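Local structure of DNA polymerase (Bacillus phage phi29, 2PY5) at residues F13-W25 and V559-T571. The protein replicates the viral genome by protein-primed, processive strand-displacement DNA synthesis and proofreads its product with a 3'-5' exonuclease activity. The protein carries 2 engineered substitutions. Numbering follows the deposited sequence.
With nucleotides of chain A; nucleotides of chain B.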
loop_
_atom_site.group_PDB
_atom_site.type_symbol
_atom_site.label_atom_id
_atom_site.label_comp_id
_atom_site.label_asym_id
_atom_site.label_seq_id
_atom_site.Cartn_x
_atom_site.Cartn_y
_atom_site.Cartn_z
ATOM N N PHE F 13 -18.918 -13.011 -1.420
ATOM C CA PHE F 13 -19.787 -13.606 -0.404
ATOM C C PHE F 13 -20.363 -12.530 0.506
ATOM O O PHE F 13 -19.712 -11.511 0.783
ATOM C CB PHE F 13 -18.999 -14.521 0.526
ATOM C CG PHE F 13 -18.407 -15.763 -0.113
ATOM C CD1 PHE F 13 -17.237 -16.279 0.397
ATOM C CD2 PHE F 13 -19.026 -16.429 -1.163
ATOM C CE1 PHE F 13 -16.686 -17.432 -0.098
ATOM C CE2 PHE F 13 -18.478 -17.574 -1.680
ATOM C CZ PHE F 13 -17.288 -18.078 -1.148
ATOM N N GLU F 14 -21.582 -12.761 0.990
ATOM C CA GLU F 14 -22.095 -12.061 2.168
ATOM C C GLU F 14 -22.138 -13.093 3.278
ATOM O O GLU F 14 -22.488 -14.257 3.049
ATOM C CB GLU F 14 -23.469 -11.444 1.937
ATOM C CG GLU F 14 -23.569 -10.528 0.727
ATOM C CD GLU F 14 -22.712 -9.261 0.819
ATOM O OE1 GLU F 14 -22.264 -8.871 1.920
ATOM O OE2 GLU F 14 -22.508 -8.637 -0.244
ATOM N N THR F 15 -21.775 -12.670 4.490
ATOM C CA THR F 15 -21.534 -13.615 5.569
ATOM C C THR F 15 -22.214 -13.169 6.867
ATOM O O THR F 15 -22.467 -11.992 7.075
ATOM C CB THR F 15 -20.021 -13.783 5.804
ATOM O OG1 THR F 15 -19.473 -12.518 6.194
ATOM C CG2 THR F 15 -19.310 -14.262 4.532
ATOM N N THR F 16 -22.538 -14.130 7.726
ATOM C CA THR F 16 -23.086 -13.814 9.021
ATOM C C THR F 16 -21.987 -13.321 9.952
ATOM O O THR F 16 -20.798 -13.564 9.701
ATOM C CB THR F 16 -23.813 -15.014 9.625
ATOM O OG1 THR F 16 -22.891 -16.076 9.856
ATOM C CG2 THR F 16 -24.910 -15.488 8.694
ATOM N N THR F 17 -22.385 -12.644 11.028
ATOM C CA THR F 17 -21.446 -11.851 11.814
ATOM C C THR F 17 -21.427 -12.249 13.283
ATOM O O THR F 17 -21.041 -11.464 14.137
ATOM C CB THR F 17 -21.746 -10.352 11.638
ATOM O OG1 THR F 17 -22.992 -10.019 12.253
ATOM C CG2 THR F 17 -21.791 -10.000 10.140
ATOM N N LYS F 18 -21.812 -13.493 13.554
ATOM C CA LYS F 18 -21.822 -14.048 14.907
ATOM C C LYS F 18 -20.648 -15.005 15.065
ATOM O O LYS F 18 -20.504 -15.943 14.282
ATOM C CB LYS F 18 -23.105 -14.823 15.131
ATOM C CG LYS F 18 -24.378 -14.030 14.941
ATOM C CD LYS F 18 -25.557 -14.992 14.889
ATOM C CE LYS F 18 -26.893 -14.280 14.913
ATOM N NZ LYS F 18 -28.022 -15.257 15.027
ATOM N N VAL F 19 -19.809 -14.779 16.075
ATOM C CA VAL F 19 -18.661 -15.674 16.317
ATOM C C VAL F 19 -19.080 -17.144 16.512
ATOM O O VAL F 19 -18.330 -18.061 16.159
ATOM C CB VAL F 19 -17.777 -15.192 17.498
ATOM C CG1 VAL F 19 -17.125 -13.862 17.157
ATOM C CG2 VAL F 19 -18.577 -15.077 18.781
ATOM N N GLU F 20 -20.295 -17.364 17.028
ATOM C CA GLU F 20 -20.810 -18.725 17.275
ATOM C C GLU F 20 -21.553 -19.286 16.067
ATOM O O GLU F 20 -21.980 -20.439 16.083
ATOM C CB GLU F 20 -21.756 -18.768 18.491
ATOM C CG GLU F 20 -21.740 -17.539 19.353
ATOM C CD GLU F 20 -22.534 -16.396 18.740
ATOM O OE1 GLU F 20 -21.928 -15.359 18.432
ATOM O OE2 GLU F 20 -23.764 -16.549 18.557
ATOM N N ASP F 21 -21.707 -18.489 15.013
ATOM C CA ASP F 21 -22.483 -18.921 13.857
ATOM C C ASP F 21 -22.081 -18.133 12.619
ATOM O O ASP F 21 -22.797 -17.234 12.151
ATOM C CB ASP F 21 -23.971 -18.761 14.140
ATOM C CG ASP F 21 -24.838 -19.330 13.052
ATOM O OD1 ASP F 21 -26.054 -19.080 13.104
ATOM O OD2 ASP F 21 -24.313 -20.011 12.144
ATOM N N CYS F 22 -20.900 -18.473 12.122
ATOM C CA CYS F 22 -20.255 -17.766 11.039
ATOM C C CYS F 22 -20.315 -18.589 9.768
ATOM O O CYS F 22 -19.742 -19.685 9.694
ATOM C CB CYS F 22 -18.811 -17.488 11.430
ATOM S SG CYS F 22 -17.821 -16.698 10.189
ATOM N N ARG F 23 -21.020 -18.060 8.774
ATOM C CA ARG F 23 -21.228 -18.769 7.525
ATOM C C ARG F 23 -21.609 -17.824 6.396
ATOM O O ARG F 23 -22.077 -16.728 6.618
ATOM C CB ARG F 23 -22.316 -19.829 7.710
ATOM C CG ARG F 23 -23.594 -19.294 8.234
ATOM C CD ARG F 23 -24.626 -20.386 8.575
ATOM N NE ARG F 23 -25.540 -19.830 9.565
ATOM C CZ ARG F 23 -26.523 -18.962 9.315
ATOM N NH1 ARG F 23 -26.818 -18.569 8.086
ATOM N NH2 ARG F 23 -27.214 -18.474 10.318
ATOM N N VAL F 24 -21.420 -18.291 5.176
ATOM C CA VAL F 24 -21.887 -17.584 3.978
ATOM C C VAL F 24 -23.417 -17.665 3.902
ATOM O O VAL F 24 -23.993 -18.759 4.020
ATOM C CB VAL F 24 -21.245 -18.215 2.714
ATOM C CG1 VAL F 24 -21.863 -17.672 1.426
ATOM C CG2 VAL F 24 -19.737 -17.978 2.732
ATOM N N TRP F 25 -24.079 -16.515 3.749
ATOM C CA TRP F 25 -25.523 -16.503 3.479
ATOM C C TRP F 25 -25.861 -16.117 2.040
ATOM O O TRP F 25 -26.986 -16.301 1.604
ATOM C CB TRP F 25 -26.303 -15.641 4.483
ATOM C CG TRP F 25 -26.015 -14.152 4.464
ATOM C CD1 TRP F 25 -25.179 -13.489 5.301
ATOM C CD2 TRP F 25 -26.605 -13.164 3.613
ATOM N NE1 TRP F 25 -25.212 -12.143 5.039
ATOM C CE2 TRP F 25 -26.076 -11.914 4.000
ATOM C CE3 TRP F 25 -27.550 -13.205 2.575
ATOM C CZ2 TRP F 25 -26.428 -10.720 3.362
ATOM C CZ3 TRP F 25 -27.909 -12.011 1.948
ATOM C CH2 TRP F 25 -27.347 -10.786 2.348
ATOM N N VAL F 559 -11.543 -11.923 13.287
ATOM C CA VAL F 559 -11.270 -13.037 14.170
ATOM C C VAL F 559 -11.587 -14.325 13.409
ATOM O O VAL F 559 -12.674 -14.453 12.842
ATOM C CB VAL F 559 -12.154 -12.958 15.444
ATOM C CG1 VAL F 559 -11.892 -14.144 16.366
ATOM C CG2 VAL F 559 -11.926 -11.624 16.154
ATOM N N GLN F 560 -10.650 -15.278 13.393
ATOM C CA GLN F 560 -10.936 -16.604 12.848
ATOM C C GLN F 560 -11.786 -17.387 13.844
ATOM O O GLN F 560 -11.408 -17.559 15.015
ATOM C CB GLN F 560 -9.680 -17.426 12.559
ATOM C CG GLN F 560 -8.672 -16.783 11.592
ATOM C CD GLN F 560 -9.088 -16.771 10.113
ATOM O OE1 GLN F 560 -8.473 -16.062 9.300
ATOM N NE2 GLN F 560 -10.099 -17.507 9.764
ATOM N N VAL F 561 -12.923 -17.856 13.352
ATOM C CA VAL F 561 -13.850 -18.696 14.085
ATOM C C VAL F 561 -14.213 -19.924 13.220
ATOM O O VAL F 561 -13.865 -19.973 12.035
ATOM C CB VAL F 561 -15.129 -17.886 14.438
ATOM C CG1 VAL F 561 -14.773 -16.673 15.280
ATOM C CG2 VAL F 561 -15.852 -17.444 13.144
ATOM N N PRO F 562 -14.898 -20.930 13.794
ATOM C CA PRO F 562 -15.346 -22.034 12.956
ATOM C C PRO F 562 -16.204 -21.510 11.785
ATOM O O PRO F 562 -17.171 -20.777 11.994
ATOM C CB PRO F 562 -16.143 -22.918 13.932
ATOM C CG PRO F 562 -15.568 -22.577 15.256
ATOM C CD PRO F 562 -15.263 -21.134 15.207
ATOM N N GLY F 563 -15.799 -21.846 10.575
ATOM C CA GLY F 563 -16.512 -21.435 9.373
ATOM C C GLY F 563 -15.898 -20.300 8.591
ATOM O O GLY F 563 -16.061 -20.218 7.384
ATOM N N GLY F 564 -15.189 -19.397 9.258
ATOM C CA GLY F 564 -14.592 -18.288 8.569
ATOM C C GLY F 564 -14.108 -17.193 9.483
ATOM O O GLY F 564 -13.607 -17.458 10.571
ATOM N N VAL F 565 -14.319 -15.961 9.061
ATOM C CA VAL F 565 -13.870 -14.775 9.784
ATOM C C VAL F 565 -15.094 -13.942 10.156
ATOM O O VAL F 565 -15.937 -13.680 9.302
ATOM C CB VAL F 565 -12.897 -13.891 8.953
ATOM C CG1 VAL F 565 -12.730 -12.489 9.579
ATOM C CG2 VAL F 565 -11.547 -14.573 8.823
ATOM N N VAL F 566 -15.160 -13.524 11.419
ATOM C CA VAL F 566 -16.102 -12.490 11.851
ATOM C C VAL F 566 -15.336 -11.206 12.117
ATOM O O VAL F 566 -14.284 -11.224 12.751
ATOM C CB VAL F 566 -16.859 -12.909 13.124
ATOM C CG1 VAL F 566 -17.686 -11.745 13.680
ATOM C CG2 VAL F 566 -17.728 -14.094 12.821
ATOM N N LEU F 567 -15.876 -10.096 11.632
ATOM C CA LEU F 567 -15.348 -8.771 11.901
ATOM C C LEU F 567 -16.050 -8.277 13.152
ATOM O O LEU F 567 -17.241 -7.961 13.120
ATOM C CB LEU F 567 -15.612 -7.848 10.720
ATOM C CG LEU F 567 -14.883 -8.279 9.437
ATOM C CD1 LEU F 567 -15.285 -7.423 8.250
ATOM C CD2 LEU F 567 -13.387 -8.192 9.680
ATOM N N VAL F 568 -15.334 -8.317 14.271
ATOM C CA VAL F 568 -15.884 -7.932 15.570
ATOM C C VAL F 568 -15.565 -6.473 15.807
ATOM O O VAL F 568 -14.425 -6.056 15.607
ATOM C CB VAL F 568 -15.248 -8.774 16.692
ATOM C CG1 VAL F 568 -15.756 -8.342 18.065
ATOM C CG2 VAL F 568 -15.526 -10.244 16.472
ATOM N N ASP F 569 -16.562 -5.695 16.223
ATOM C CA ASP F 569 -16.338 -4.285 16.525
ATOM C C ASP F 569 -15.480 -4.190 17.778
ATOM O O ASP F 569 -15.828 -4.714 18.837
ATOM C CB ASP F 569 -17.652 -3.509 16.687
ATOM C CG ASP F 569 -18.337 -3.220 15.352
ATOM O OD1 ASP F 569 -17.649 -3.195 14.301
ATOM O OD2 ASP F 569 -19.568 -3.010 15.353
ATOM N N ASP F 570 -14.337 -3.549 17.611
ATOM C CA ASP F 570 -13.325 -3.428 18.632
ATOM C C ASP F 570 -13.194 -1.957 19.014
ATOM O O ASP F 570 -13.636 -1.058 18.278
ATOM C CB ASP F 570 -11.993 -3.947 18.070
ATOM C CG ASP F 570 -10.956 -4.222 19.149
ATOM O OD1 ASP F 570 -11.327 -4.716 20.236
ATOM O OD2 ASP F 570 -9.760 -3.949 18.902
ATOM N N THR F 571 -12.573 -1.716 20.160
ATOM C CA THR F 571 -12.323 -0.358 20.631
ATOM C C THR F 571 -11.172 0.297 19.859
ATOM O O THR F 571 -10.050 -0.225 19.833
ATOM C CB THR F 571 -11.978 -0.352 22.108
ATOM O OG1 THR F 571 -13.044 -0.964 22.840
ATOM C CG2 THR F 571 -11.776 1.080 22.611
ATOM P P DT A 7 -18.154 -6.609 1.984
ATOM O OP1 DT A 7 -18.959 -6.937 0.797
ATOM O OP2 DT A 7 -18.102 -5.219 2.480
ATOM O "O5'" DT A 7 -18.623 -7.481 3.239
ATOM C "C5'" DT A 7 -18.672 -8.898 3.177
ATOM C "C4'" DT A 7 -19.181 -9.407 4.514
ATOM O "O4'" DT A 7 -18.299 -8.961 5.561
ATOM C "C3'" DT A 7 -20.562 -8.905 4.942
ATOM O "O3'" DT A 7 -21.631 -9.691 4.398
ATOM C "C2'" DT A 7 -20.475 -9.093 6.450
ATOM C "C1'" DT A 7 -19.027 -8.756 6.758
ATOM N N1 DT A 7 -18.808 -7.344 7.239
ATOM C C2 DT A 7 -18.975 -7.102 8.580
ATOM O O2 DT A 7 -19.294 -7.963 9.380
ATOM N N3 DT A 7 -18.753 -5.809 8.965
ATOM C C4 DT A 7 -18.383 -4.754 8.157
ATOM O O4 DT A 7 -18.210 -3.620 8.617
ATOM C C5 DT A 7 -18.224 -5.070 6.759
ATOM C C7 DT A 7 -17.819 -3.997 5.793
ATOM C C6 DT A 7 -18.437 -6.335 6.359
ATOM P P DT B 5 0.977 -14.385 12.602
ATOM O OP1 DT B 5 1.856 -13.721 13.601
ATOM O OP2 DT B 5 1.447 -15.587 11.876
ATOM O "O5'" DT B 5 -0.381 -14.825 13.328
ATOM C "C5'" DT B 5 -1.070 -13.922 14.177
ATOM C "C4'" DT B 5 -2.533 -14.310 14.281
ATOM O "O4'" DT B 5 -3.216 -14.044 13.031
ATOM C "C3'" DT B 5 -2.807 -15.779 14.570
ATOM O "O3'" DT B 5 -3.951 -15.872 15.405
ATOM C "C2'" DT B 5 -3.064 -16.387 13.193
ATOM C "C1'" DT B 5 -3.795 -15.237 12.524
ATOM N N1 DT B 5 -3.639 -15.133 11.045
ATOM C C2 DT B 5 -4.757 -14.968 10.254
ATOM O O2 DT B 5 -5.926 -14.899 10.656
ATOM N N3 DT B 5 -4.450 -14.855 8.916
ATOM C C4 DT B 5 -3.202 -14.900 8.320
ATOM O O4 DT B 5 -3.076 -14.768 7.106
ATOM C C5 DT B 5 -2.086 -15.061 9.208
ATOM C C7 DT B 5 -0.688 -15.121 8.687
ATOM C C6 DT B 5 -2.351 -15.168 10.521
ATOM P P DT A 6 -13.610 -3.332 0.567
ATOM O OP1 DT A 6 -14.053 -3.445 -0.818
ATOM O OP2 DT A 6 -14.102 -2.261 1.439
ATOM O "O5'" DT A 6 -14.031 -4.669 1.355
ATOM C "C5'" DT A 6 -13.977 -5.932 0.711
ATOM C "C4'" DT A 6 -14.274 -6.981 1.756
ATOM O "O4'" DT A 6 -13.274 -6.971 2.789
ATOM C "C3'" DT A 6 -15.589 -6.743 2.489
ATOM O "O3'" DT A 6 -16.698 -7.242 1.743
ATOM C "C2'" DT A 6 -15.355 -7.475 3.804
ATOM C "C1'" DT A 6 -13.846 -7.408 4.009
ATOM N N1 DT A 6 -13.409 -6.439 5.056
ATOM C C2 DT A 6 -12.452 -6.845 5.951
ATOM O O2 DT A 6 -11.941 -7.947 5.941
ATOM N N3 DT A 6 -12.115 -5.892 6.881
ATOM C C4 DT A 6 -12.617 -4.605 6.983
ATOM O O4 DT A 6 -12.231 -3.833 7.856
ATOM C C5 DT A 6 -13.595 -4.238 5.990
ATOM C C7 DT A 6 -14.209 -2.878 5.997
ATOM C C6 DT A 6 -13.946 -5.166 5.078
HETATM O O HOH W 1 -18.446 -12.629 8.716
HETATM O O HOH W 2 -19.786 -8.795 14.418
HETATM O O HOH W 3 -19.108 -20.222 13.616
#
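At the margin of the 3'-5' exonuclease site, the loop joining two antiparallel strands of the exonuclease domain packs on the C-terminal beta hairpin, with Cys22 and Val19 pressed against Val561 and Val566. It is a worked example of regions far apart in sequence converging beside one DNA end. The thiol of Cys22, swung opposite its backbone N (chi1 177°), reaches over the hairpin end, where SG lies 3.7 Å from Val566 CG2. The fit is tight at the beta carbon, where Cys22 CB meets Val561 CG2 at 3.4 Å. Phe69, implicated in terminal protein binding, also touches the Cys22 side chain. Val19, in the type I turn 18-21, crosses Val566 and Val568 at about a right angle and sets CG1 4.0 Å from Val568 CG2. The type II turn 561-564 closes the hairpin, and Gly563 there takes a positive phi (103°), a backbone shape that calls for glycine, and brings its CA against Cys22 O. Polar links between the segments run through water: one molecule accepts from Thr15 OG1 and donates to Thr16 O and Val565 O, a second donates to Thr17 O and Leu567 O, and a third joins Cys22 N to Pro562 O. Both segments touch the 3' end of the single strand: Glu14 OE1 accepts from O3' of DT7 of chain A at 2.7 Å, Thr15 N donates to that same O3', and Leu567 CD1 touches the base of DT7, 3.7 Å from N1, and also that of DT6 of chain A. A beta-hairpin turn thus packs on the loop between two exonuclease strands, beside the DNA 3' end in the proofreading site of this B-family polymerase.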